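Putative beta-glucosidase (Bifidobacterium adolescentis, PDB 5WAB) hydrolyses beta-glucosidic linkages as a family 3 glycoside hydrolase and may also remove the terminal arabinopyranose of ginsenoside Rb2. Local coordinates at residues K153-N158 and I179-F184; T162-V167 and C198-I203; T190-T195 and G224-V229; W213-V218 and L243-N248. All coordinates share one frame; numbering follows the deposited sequence.

Contact 1: K153-N158 and I179-F184; sequences KHFAAN and IYFPAF
Phe155, Phe181 and Phe184 form an aromatic cluster in the beta-alpha part of the TIM-barrel-like N-terminal domain, joining the end of strand 149-155 to the start of helix 182-190. Among the ring contacts, Phe155 and Phe184 make an edge-to-face pair: their centroids lie 4.8 Å apart, their planes meet at 63°, and Phe155 CD1 reaches to 3.3 Å from Phe184 CG. The Phe155 CB adds a CH-pi contact over the same Phe184 ring. With CG anti to the backbone N (chi1 -177°), the Phe155 ring comes edge-on over the face of Phe184. Phe181 is set obliquely to Phe155, with planes at 36°. Aliphatic packing comes from Ala156, which follows a cis peptide bond; its CB meets the edge of Phe181 at CE1 (3.9 Å) and also touches Phe184 CE2. Replacing Phe184 by alanine would probably leave the Phe155 edge without its aromatic face and open a gap beneath strand 149-155. On the far side of this strand end, His154 hydrogen-bonds Tyr124 and a bound glycerol. The remaining contacts are with backbone oxygens: Phe184 CZ lies 3.6 Å from Lys153 O and 3.3 Å from His154 O.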
# COMPACT_ATOMS: atom_id res chain seq x y z
N LYS A 153 8.65 5.09 2.71
CA LYS A 153 9.07 4.42 3.94
C LYS A 153 9.51 2.98 3.72
O LYS A 153 8.84 2.21 3.03
CB LYS A 153 7.95 4.48 4.98
CG LYS A 153 8.42 4.95 6.34
CD LYS A 153 7.27 5.38 7.23
CE LYS A 153 6.37 4.23 7.61
NZ LYS A 153 5.41 4.67 8.66
N HIS A 154 10.64 2.65 4.36
CA HIS A 154 11.21 1.31 4.53
C HIS A 154 11.76 0.74 3.23
O HIS A 154 11.32 -0.31 2.75
CB HIS A 154 10.20 0.37 5.16
CG HIS A 154 9.55 0.94 6.38
ND1 HIS A 154 8.26 0.62 6.75
CD2 HIS A 154 10.00 1.83 7.29
CE1 HIS A 154 7.95 1.28 7.86
NE2 HIS A 154 8.99 2.02 8.20
N PHE A 155 12.77 1.41 2.71
CA PHE A 155 13.45 1.04 1.47
C PHE A 155 14.69 0.22 1.84
O PHE A 155 15.64 0.76 2.41
CB PHE A 155 13.79 2.32 0.70
CG PHE A 155 14.44 2.10 -0.63
CD1 PHE A 155 13.73 1.52 -1.68
CD2 PHE A 155 15.73 2.54 -0.87
CE1 PHE A 155 14.32 1.34 -2.91
CE2 PHE A 155 16.32 2.37 -2.10
CZ PHE A 155 15.62 1.78 -3.13
N ALA A 156 14.67 -1.08 1.54
CA ALA A 156 13.54 -1.77 0.92
C ALA A 156 13.38 -3.17 1.49
O ALA A 156 14.16 -3.61 2.34
CB ALA A 156 13.72 -1.83 -0.59
N ALA A 157 12.34 -3.86 1.00
CA ALA A 157 12.09 -5.28 1.29
C ALA A 157 11.89 -5.52 2.79
O ALA A 157 12.48 -6.43 3.38
CB ALA A 157 13.22 -6.15 0.74
N ASN A 158 11.04 -4.69 3.40
CA ASN A 158 10.66 -4.83 4.80
C ASN A 158 9.25 -5.43 4.83
O ASN A 158 8.25 -4.73 4.99
CB ASN A 158 10.72 -3.48 5.52
CG ASN A 158 10.46 -3.60 7.02
OD1 ASN A 158 10.33 -4.69 7.56
ND2 ASN A 158 10.33 -2.45 7.68
N ILE A 179 9.57 -6.92 -8.12
CA ILE A 179 8.57 -6.98 -7.05
C ILE A 179 8.77 -5.85 -6.04
O ILE A 179 7.86 -5.04 -5.82
CB ILE A 179 8.57 -8.36 -6.36
CG1 ILE A 179 8.38 -9.49 -7.38
CG2 ILE A 179 7.51 -8.39 -5.28
CD1 ILE A 179 7.09 -9.43 -8.16
N TYR A 180 9.94 -5.79 -5.41
CA TYR A 180 10.11 -4.94 -4.23
C TYR A 180 10.61 -3.54 -4.55
O TYR A 180 10.50 -2.65 -3.70
CB TYR A 180 11.05 -5.64 -3.24
CG TYR A 180 10.53 -7.02 -2.89
CD1 TYR A 180 9.56 -7.18 -1.92
CD2 TYR A 180 10.98 -8.15 -3.57
CE1 TYR A 180 9.05 -8.42 -1.61
CE2 TYR A 180 10.48 -9.41 -3.26
CZ TYR A 180 9.51 -9.54 -2.28
OH TYR A 180 9.00 -10.77 -1.96
N PHE A 181 11.10 -3.31 -5.76
CA PHE A 181 11.59 -1.99 -6.17
C PHE A 181 10.56 -1.15 -6.92
O PHE A 181 10.48 0.06 -6.66
CB PHE A 181 12.85 -2.12 -7.02
CG PHE A 181 14.11 -2.36 -6.23
CD1 PHE A 181 14.09 -2.33 -4.84
CD2 PHE A 181 15.31 -2.65 -6.87
CE1 PHE A 181 15.25 -2.55 -4.11
CE2 PHE A 181 16.47 -2.89 -6.14
CZ PHE A 181 16.44 -2.83 -4.76
N PRO A 182 9.78 -1.70 -7.87
CA PRO A 182 9.02 -0.83 -8.80
C PRO A 182 8.13 0.21 -8.13
O PRO A 182 7.96 1.30 -8.69
CB PRO A 182 8.20 -1.83 -9.62
CG PRO A 182 9.03 -3.03 -9.65
CD PRO A 182 9.65 -3.11 -8.28
N ALA A 183 7.53 -0.09 -6.97
CA ALA A 183 6.72 0.91 -6.28
C ALA A 183 7.58 2.07 -5.80
O ALA A 183 7.20 3.24 -5.94
CB ALA A 183 5.97 0.27 -5.12
N PHE A 184 8.75 1.77 -5.23
CA PHE A 184 9.69 2.82 -4.87
C PHE A 184 10.16 3.57 -6.11
O PHE A 184 10.20 4.81 -6.13
CB PHE A 184 10.89 2.23 -4.12
CG PHE A 184 10.58 1.77 -2.71
CD1 PHE A 184 10.48 2.69 -1.68
CD2 PHE A 184 10.43 0.42 -2.42
CE1 PHE A 184 10.22 2.28 -0.37
CE2 PHE A 184 10.17 -0.00 -1.11
CZ PHE A 184 10.06 0.94 -0.09

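Contact 2: T162-V167 and C198-I203; sequences TDRLRV and CSYNRI
Leu165 and Tyr200 lie side by side and point the same way, so that one branch of the leucine covers the tyrosine ring. Leu165 CD2 sits over the face, 3.7 Å from the ring centroid and 22° off the normal, which meets the geometry of a CH-pi contact; its closest ring atom is CD1 of Tyr200, at 3.4 Å. Arg164 also runs alongside Tyr200, but its guanidinium plane is turned 47° from the ring, and Tyr200 CE2 stands over the guanidinium face, 4.1 Å from Arg164 CZ. This oblique placing gives no parallel stack. The charge of Arg164 is answered by a salt bridge to Glu161, while Tyr200 OH bonds Trp233 O.

Arg202 approaches differently. Its chain bends at chi3 (-66°), which brings NE to 3.0 Å from Arg166 O, nearly in line with that carbonyl; a weak bond from Arg202 NH2 goes to the same oxygen. The Arg166 side chain itself turns away and grips Asp163 OD1 with both NE and NH2, a salt bridge inside the loop, Arg166 NE donating to the syn lone pair of Asp163 OD1. A water donates to Leu165 O and to Tyr200 O, linking the two backbones.

Beside Arg166, the backbone of Arg202 donates from N to Val167 O at 3.0 Å. That bond lies just ahead of strand 168-170, with which strand 202-203 pairs in parallel, Arg202 meeting Ala169. The loop 162-167 is thereby joined to a small mixed sheet beyond the end of barrel strand 195-198.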
# COMPACT_ATOMS: atom_id res chain seq x y z
N THR A 162 8.80 -10.15 12.13
CA THR A 162 9.57 -11.15 12.87
C THR A 162 11.06 -10.96 12.63
O THR A 162 11.55 -11.13 11.51
CB THR A 162 9.12 -12.55 12.45
OG1 THR A 162 7.73 -12.70 12.76
CG2 THR A 162 9.91 -13.61 13.17
N ASP A 163 11.79 -10.64 13.70
CA ASP A 163 13.24 -10.44 13.67
C ASP A 163 13.64 -9.34 12.70
O ASP A 163 14.71 -9.40 12.08
CB ASP A 163 13.96 -11.75 13.32
CG ASP A 163 15.41 -11.77 13.76
OD1 ASP A 163 15.77 -10.97 14.66
OD2 ASP A 163 16.19 -12.57 13.21
N ARG A 164 12.81 -8.30 12.57
CA ARG A 164 13.03 -7.27 11.56
C ARG A 164 14.33 -6.49 11.76
O ARG A 164 14.86 -5.95 10.79
CB ARG A 164 11.85 -6.29 11.53
CG ARG A 164 11.85 -5.30 12.68
CD ARG A 164 10.54 -4.55 12.75
NE ARG A 164 10.44 -3.73 13.94
CZ ARG A 164 9.68 -2.64 14.04
NH1 ARG A 164 8.96 -2.23 13.00
NH2 ARG A 164 9.65 -1.95 15.17
N LEU A 165 14.85 -6.45 12.99
CA LEU A 165 16.06 -5.68 13.25
C LEU A 165 17.32 -6.39 12.80
O LEU A 165 18.36 -5.75 12.65
CB LEU A 165 16.19 -5.37 14.75
CG LEU A 165 15.06 -4.57 15.40
CD1 LEU A 165 15.23 -4.51 16.92
CD2 LEU A 165 15.04 -3.18 14.82
N ARG A 166 17.25 -7.70 12.58
CA ARG A 166 18.44 -8.49 12.28
C ARG A 166 18.33 -9.30 11.00
O ARG A 166 19.34 -9.55 10.35
CB ARG A 166 18.75 -9.41 13.46
CG ARG A 166 19.17 -8.67 14.73
CD ARG A 166 19.47 -9.65 15.86
NE ARG A 166 18.32 -10.50 16.13
CZ ARG A 166 18.30 -11.44 17.07
NH1 ARG A 166 19.36 -11.65 17.83
NH2 ARG A 166 17.20 -12.17 17.25
N VAL A 167 17.11 -9.71 10.63
CA VAL A 167 16.97 -10.72 9.58
C VAL A 167 17.50 -10.18 8.25
O VAL A 167 17.40 -8.99 7.95
CB VAL A 167 15.51 -11.19 9.44
CG1 VAL A 167 14.63 -10.13 8.80
CG2 VAL A 167 15.44 -12.46 8.64
N CYS A 198 14.91 4.32 5.13
CA CYS A 198 15.39 2.97 4.87
C CYS A 198 14.83 2.01 5.91
O CYS A 198 14.37 2.41 6.98
CB CYS A 198 16.92 2.93 4.88
SG CYS A 198 17.64 2.79 6.53
N SER A 199 14.88 0.72 5.59
CA SER A 199 14.33 -0.32 6.44
C SER A 199 15.37 -0.79 7.46
O SER A 199 16.57 -0.56 7.32
CB SER A 199 13.84 -1.50 5.61
OG SER A 199 14.91 -2.05 4.85
N TYR A 200 14.88 -1.48 8.50
CA TYR A 200 15.76 -2.05 9.51
C TYR A 200 16.54 -3.25 8.99
O TYR A 200 17.65 -3.51 9.46
CB TYR A 200 14.96 -2.50 10.73
CG TYR A 200 14.50 -1.43 11.68
CD1 TYR A 200 15.40 -0.74 12.48
CD2 TYR A 200 13.14 -1.13 11.82
CE1 TYR A 200 14.97 0.23 13.37
CE2 TYR A 200 12.71 -0.17 12.70
CZ TYR A 200 13.62 0.51 13.47
OH TYR A 200 13.18 1.47 14.35
N ASN A 201 15.96 -4.01 8.07
CA ASN A 201 16.47 -5.34 7.78
C ASN A 201 17.68 -5.27 6.86
O ASN A 201 18.01 -4.23 6.29
CB ASN A 201 15.40 -6.21 7.14
CG ASN A 201 14.86 -5.61 5.85
OD1 ASN A 201 14.01 -4.72 5.87
ND2 ASN A 201 15.36 -6.10 4.72
N ARG A 202 18.33 -6.41 6.71
CA ARG A 202 19.39 -6.60 5.74
C ARG A 202 18.81 -7.17 4.46
O ARG A 202 17.79 -7.87 4.47
CB ARG A 202 20.47 -7.54 6.27
CG ARG A 202 21.26 -7.04 7.47
CD ARG A 202 22.27 -8.10 7.93
NE ARG A 202 21.59 -9.28 8.46
CZ ARG A 202 22.14 -10.49 8.55
NH1 ARG A 202 23.39 -10.70 8.15
NH2 ARG A 202 21.44 -11.50 9.04
N ILE A 203 19.45 -6.86 3.34
CA ILE A 203 19.13 -7.46 2.05
C ILE A 203 20.40 -8.13 1.54
O ILE A 203 21.37 -7.44 1.19
CB ILE A 203 18.61 -6.44 1.03
CG1 ILE A 203 17.32 -5.81 1.55
CG2 ILE A 203 18.42 -7.10 -0.33
CD1 ILE A 203 16.79 -4.68 0.68
O HOH W 1 18.58 -2.98 12.52

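Contact 3: T190-T195 and G224-V229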
# COMPACT_ATOMS: atom_id res chain seq x y z
N THR A 190 8.19 9.60 -10.61
CA THR A 190 7.01 10.38 -10.97
C THR A 190 6.87 11.58 -10.06
O THR A 190 6.74 12.72 -10.53
CB THR A 190 5.75 9.52 -10.93
OG1 THR A 190 5.93 8.42 -11.83
CG2 THR A 190 4.53 10.35 -11.35
N ALA A 191 6.87 11.36 -8.76
CA ALA A 191 6.97 12.47 -7.85
C ALA A 191 8.44 12.50 -7.46
O ALA A 191 9.28 11.96 -8.18
CB ALA A 191 6.02 12.29 -6.66
N GLN A 192 8.76 13.06 -6.33
CA GLN A 192 10.16 13.11 -5.93
C GLN A 192 10.10 13.35 -4.44
O GLN A 192 10.13 14.50 -3.98
CB GLN A 192 10.95 14.21 -6.65
CG GLN A 192 11.54 13.82 -8.01
CD GLN A 192 12.83 12.99 -7.89
OE1 GLN A 192 13.45 12.92 -6.83
NE2 GLN A 192 13.23 12.36 -9.00
N PRO A 193 9.99 12.28 -3.65
CA PRO A 193 9.80 12.48 -2.21
C PRO A 193 11.01 13.19 -1.62
O PRO A 193 12.15 12.84 -1.90
CB PRO A 193 9.66 11.05 -1.67
CG PRO A 193 9.46 10.18 -2.88
CD PRO A 193 10.15 10.87 -4.00
N TRP A 194 10.74 14.21 -0.82
CA TRP A 194 11.84 14.97 -0.27
C TRP A 194 12.65 14.15 0.73
O TRP A 194 13.78 14.52 1.05
CB TRP A 194 11.31 16.27 0.35
CG TRP A 194 10.62 17.15 -0.68
CD1 TRP A 194 10.65 17.00 -2.04
CD2 TRP A 194 9.81 18.32 -0.43
NE1 TRP A 194 9.90 17.98 -2.65
CE2 TRP A 194 9.38 18.81 -1.69
CE3 TRP A 194 9.41 18.99 0.72
CZ2 TRP A 194 8.58 19.94 -1.82
CZ3 TRP A 194 8.61 20.11 0.60
CH2 TRP A 194 8.20 20.57 -0.66
N THR A 195 12.11 13.01 1.18
CA THR A 195 12.74 12.18 2.19
C THR A 195 12.36 10.72 1.92
O THR A 195 11.25 10.44 1.46
CB THR A 195 12.32 12.63 3.59
OG1 THR A 195 12.93 13.89 3.89
CG2 THR A 195 12.73 11.63 4.65
N GLY A 224 17.65 8.53 -10.28
CA GLY A 224 17.62 9.98 -10.20
C GLY A 224 16.92 10.55 -8.98
O GLY A 224 16.32 11.62 -9.07
N TYR A 225 16.98 9.86 -7.84
CA TYR A 225 16.39 10.39 -6.62
C TYR A 225 17.15 11.63 -6.18
O TYR A 225 18.38 11.61 -6.04
CB TYR A 225 16.42 9.33 -5.52
CG TYR A 225 15.90 9.81 -4.19
CD1 TYR A 225 14.60 10.28 -4.05
CD2 TYR A 225 16.70 9.78 -3.06
CE1 TYR A 225 14.12 10.72 -2.84
CE2 TYR A 225 16.23 10.20 -1.84
CZ TYR A 225 14.94 10.68 -1.73
OH TYR A 225 14.47 11.10 -0.52
N GLU A 226 16.42 12.72 -5.95
CA GLU A 226 17.02 14.00 -5.62
C GLU A 226 16.96 14.33 -4.14
O GLU A 226 17.53 15.34 -3.72
CB GLU A 226 16.33 15.11 -6.42
CG GLU A 226 16.41 14.94 -7.92
CD GLU A 226 15.58 15.97 -8.66
OE1 GLU A 226 14.66 16.56 -8.05
OE2 GLU A 226 15.84 16.20 -9.86
N GLY A 227 16.31 13.50 -3.34
CA GLY A 227 16.01 13.82 -1.96
C GLY A 227 16.99 13.23 -0.97
O GLY A 227 18.12 12.87 -1.31
N ILE A 228 16.51 13.07 0.26
CA ILE A 228 17.30 12.64 1.40
C ILE A 228 16.89 11.23 1.80
O ILE A 228 15.74 10.82 1.59
CB ILE A 228 17.08 13.64 2.55
CG1 ILE A 228 17.76 14.96 2.25
CG2 ILE A 228 17.48 13.07 3.90
CD1 ILE A 228 19.05 14.78 1.53
N VAL A 229 17.83 10.50 2.39
CA VAL A 229 17.56 9.19 2.98
C VAL A 229 17.81 9.30 4.48
O VAL A 229 18.86 9.78 4.91
CB VAL A 229 18.43 8.08 2.37
CG1 VAL A 229 18.03 6.74 2.96
CG2 VAL A 229 18.32 8.08 0.86
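Thr195 and Ile228 make the parallel beta bridge that pairs strand 195-198 with strand 228-230, neighbours in the parallel sheet of the TIM-barrel-like N-terminal domain; helix 212-222 connects them in a beta-alpha-beta unit. The bridging CA atoms are 4.7 Å apart. Ile228 N donates to Trp194 O at 3.2 Å, and Thr195 CA makes a CA-H...O contact with Ile228 O at 3.3 Å. The side chains of Thr195 and Ile228 leave by the same face of the sheet, where Leu284 and Met281 of helix 271-292 lie against them.

Ahead of the bridge, the Gln192 amide bonds the backbone of the loop 224-226. Its chain bends at chi2 (-79°), directing the amide at this turn: OE1 accepts from Glu226 N at 3.1 Å, and NE2 donates to Gly224 O at 3.2 Å. One amide thus uses both of its ends on a single backbone turn, which fixes its rotation. The NE2 bond reaches its carbonyl from above the plane, 44° out of it. Glu226 crosses Gln192 at about a right angle, its CB lying near Gln192 OE1.

Gly227 passes Pro193 and Trp194 so closely that a side chain there would collide with Pro193 O, consistent with glycine at this point. Tyr225 keeps CG anti to its backbone nitrogen (chi1 177°), which carries the ring back under the loop backbone at Gly227, ahead of strand 228-230: Gly227 N stands over one face, Pro193 CD touches CE1, and Pro193 O lies at the ring edge, 3.0 Å from Tyr225 CE1.

Contact 4: W213-V218 and L243-N248; sequences WLLTDV and LNAGLN
Leu215 and Thr216 of helix 212-222 pack against the C-terminal end of helix 239-245, where Gly246 closes the helix with a Schellman motif; both helices belong to the TIM-barrel-like N-terminal domain, and helix 212-222 and the loop following helix 239-245 pack on strand 228-230. At the start of the segment, Trp213 turns away from this contact, toward Gln173, Leu176 and Arg177 of helix 173-180. Leu214 likewise serves another neighbour, Phe181.

Leu215 points at the helix end. Its CB lies 3.4 Å from Ala245 O. CG is anti to the carbonyl carbon (chi1 -58°), and CD1 lies along the turn, 3.8 Å from Leu247 N and 4.1 Å from Leu247 CB, with Ala245 CB at the margin of contact. Leu215 and Leu247 both also touch Val229, joining helix 212-222 and the loop after helix 239-245 to the strand.

Thr216 supplies the one hydrogen bond across the segments: OG1 donates to Ala245 O at a short 2.6 Å, from above the carbonyl plane (43° out of it). The same OG1 is 3.8 Å from Gly246 CA. A side chain on Gly246 would clash with Thr216 OG1, and at this phi of 118° and its psi a CB would also run into the carbonyl oxygen of Ala245, consistent with glycine. A valine in place of Thr216 would probably leave Ala245 O without this donor and set the helix end freer to shift against helix 212-222.

Val218 CG2 lies over one face of the Trp213 ring. A wider pi-type turn runs from Trp213 to Val218, with Val218 N donating to Trp213 O at 2.8 Å.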
# COMPACT_ATOMS: atom_id res chain seq x y z
N TRP A 213 24.94 0.21 -2.56
CA TRP A 213 24.26 -0.17 -3.79
C TRP A 213 22.80 0.26 -3.76
O TRP A 213 22.29 0.81 -4.75
CB TRP A 213 24.37 -1.68 -4.01
CG TRP A 213 23.57 -2.17 -5.17
CD1 TRP A 213 23.91 -2.08 -6.49
CD2 TRP A 213 22.31 -2.84 -5.12
NE1 TRP A 213 22.93 -2.65 -7.26
CE2 TRP A 213 21.93 -3.13 -6.44
CE3 TRP A 213 21.46 -3.22 -4.08
CZ2 TRP A 213 20.74 -3.78 -6.76
CZ3 TRP A 213 20.27 -3.87 -4.39
CH2 TRP A 213 19.93 -4.14 -5.72
N LEU A 214 22.13 0.04 -2.64
CA LEU A 214 20.72 0.39 -2.54
C LEU A 214 20.53 1.90 -2.53
O LEU A 214 19.80 2.45 -3.36
CB LEU A 214 20.12 -0.26 -1.29
CG LEU A 214 18.62 -0.11 -1.08
CD1 LEU A 214 17.86 -0.91 -2.14
CD2 LEU A 214 18.22 -0.56 0.32
N LEU A 215 21.21 2.59 -1.61
CA LEU A 215 20.96 4.01 -1.37
C LEU A 215 21.62 4.93 -2.39
O LEU A 215 21.21 6.09 -2.51
CB LEU A 215 21.44 4.39 0.03
CG LEU A 215 20.85 3.65 1.24
CD1 LEU A 215 21.35 4.28 2.54
CD2 LEU A 215 19.33 3.66 1.18
N THR A 216 22.62 4.45 -3.13
CA THR A 216 23.34 5.31 -4.06
C THR A 216 23.32 4.76 -5.48
O THR A 216 22.85 5.46 -6.38
CB THR A 216 24.79 5.50 -3.59
OG1 THR A 216 24.80 6.08 -2.28
CG2 THR A 216 25.55 6.44 -4.54
N ASP A 217 23.79 3.53 -5.70
CA ASP A 217 23.83 2.97 -7.05
C ASP A 217 22.44 2.94 -7.68
O ASP A 217 22.23 3.44 -8.79
CB ASP A 217 24.42 1.56 -7.02
CG ASP A 217 25.86 1.55 -6.58
OD1 ASP A 217 26.41 2.64 -6.34
OD2 ASP A 217 26.46 0.45 -6.47
N VAL A 218 21.47 2.34 -6.98
CA VAL A 218 20.12 2.22 -7.52
C VAL A 218 19.35 3.52 -7.34
O VAL A 218 18.91 4.15 -8.31
CB VAL A 218 19.37 1.05 -6.85
CG1 VAL A 218 17.90 1.09 -7.24
CG2 VAL A 218 19.99 -0.29 -7.21
N LEU A 243 26.84 6.89 6.39
CA LEU A 243 27.02 8.13 5.64
C LEU A 243 27.66 7.85 4.28
O LEU A 243 27.25 8.42 3.27
CB LEU A 243 27.89 9.11 6.43
CG LEU A 243 27.83 10.53 5.86
CD1 LEU A 243 26.71 11.33 6.53
CD2 LEU A 243 29.16 11.23 5.96
N ASN A 244 28.66 6.96 4.25
CA ASN A 244 29.31 6.63 2.98
C ASN A 244 28.36 5.89 2.06
O ASN A 244 28.50 5.98 0.83
CB ASN A 244 30.57 5.81 3.24
CG ASN A 244 31.74 6.66 3.69
OD1 ASN A 244 31.81 7.85 3.40
ND2 ASN A 244 32.67 6.05 4.42
N ALA A 245 27.40 5.16 2.60
CA ALA A 245 26.45 4.45 1.76
C ALA A 245 25.43 5.39 1.13
O ALA A 245 24.82 5.03 0.11
CB ALA A 245 25.73 3.37 2.57
N GLY A 246 25.23 6.57 1.70
CA GLY A 246 24.27 7.52 1.16
C GLY A 246 23.14 7.86 2.11
O GLY A 246 22.15 8.50 1.71
N LEU A 247 23.27 7.48 3.38
CA LEU A 247 22.29 7.83 4.40
C LEU A 247 22.59 9.23 4.91
O LEU A 247 23.63 9.48 5.53
CB LEU A 247 22.34 6.82 5.55
CG LEU A 247 21.18 7.00 6.54
CD1 LEU A 247 20.02 6.09 6.15
CD2 LEU A 247 21.66 6.74 7.95
N ASN A 248 21.67 10.17 4.65
CA ASN A 248 21.91 11.54 5.07
C ASN A 248 21.71 11.75 6.56
O ASN A 248 22.42 12.56 7.17
CB ASN A 248 20.99 12.48 4.30
CG ASN A 248 21.15 12.36 2.81
OD1 ASN A 248 20.71 11.38 2.20
ND2 ASN A 248 21.81 13.34 2.20

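Along the chain from the N terminus, 153-158 opens contact 1 and 162-167 opens contact 2 before 179-184 closes the first. Contact 3 then opens at 190-195, ahead of 198-203, which closes contact 2. Likewise, 213-218 opens contact 4 before 224-229 closes contact 3, and 243-248 completes contact 4. Each contact therefore crosses the next, and none nests within another. Some successive contacts touch: Ser199 OG probably hydrogen-bonds Ala156 O between contacts 1 and 2, and Asn248 OD1 accepts from Val229 N between contacts 4 and 3. Phe155 and Phe181 pack on Leu214, also joining contacts 1 and 4. Together they tie strands 149-155, 195-198 and 228-230 to their helices and loops.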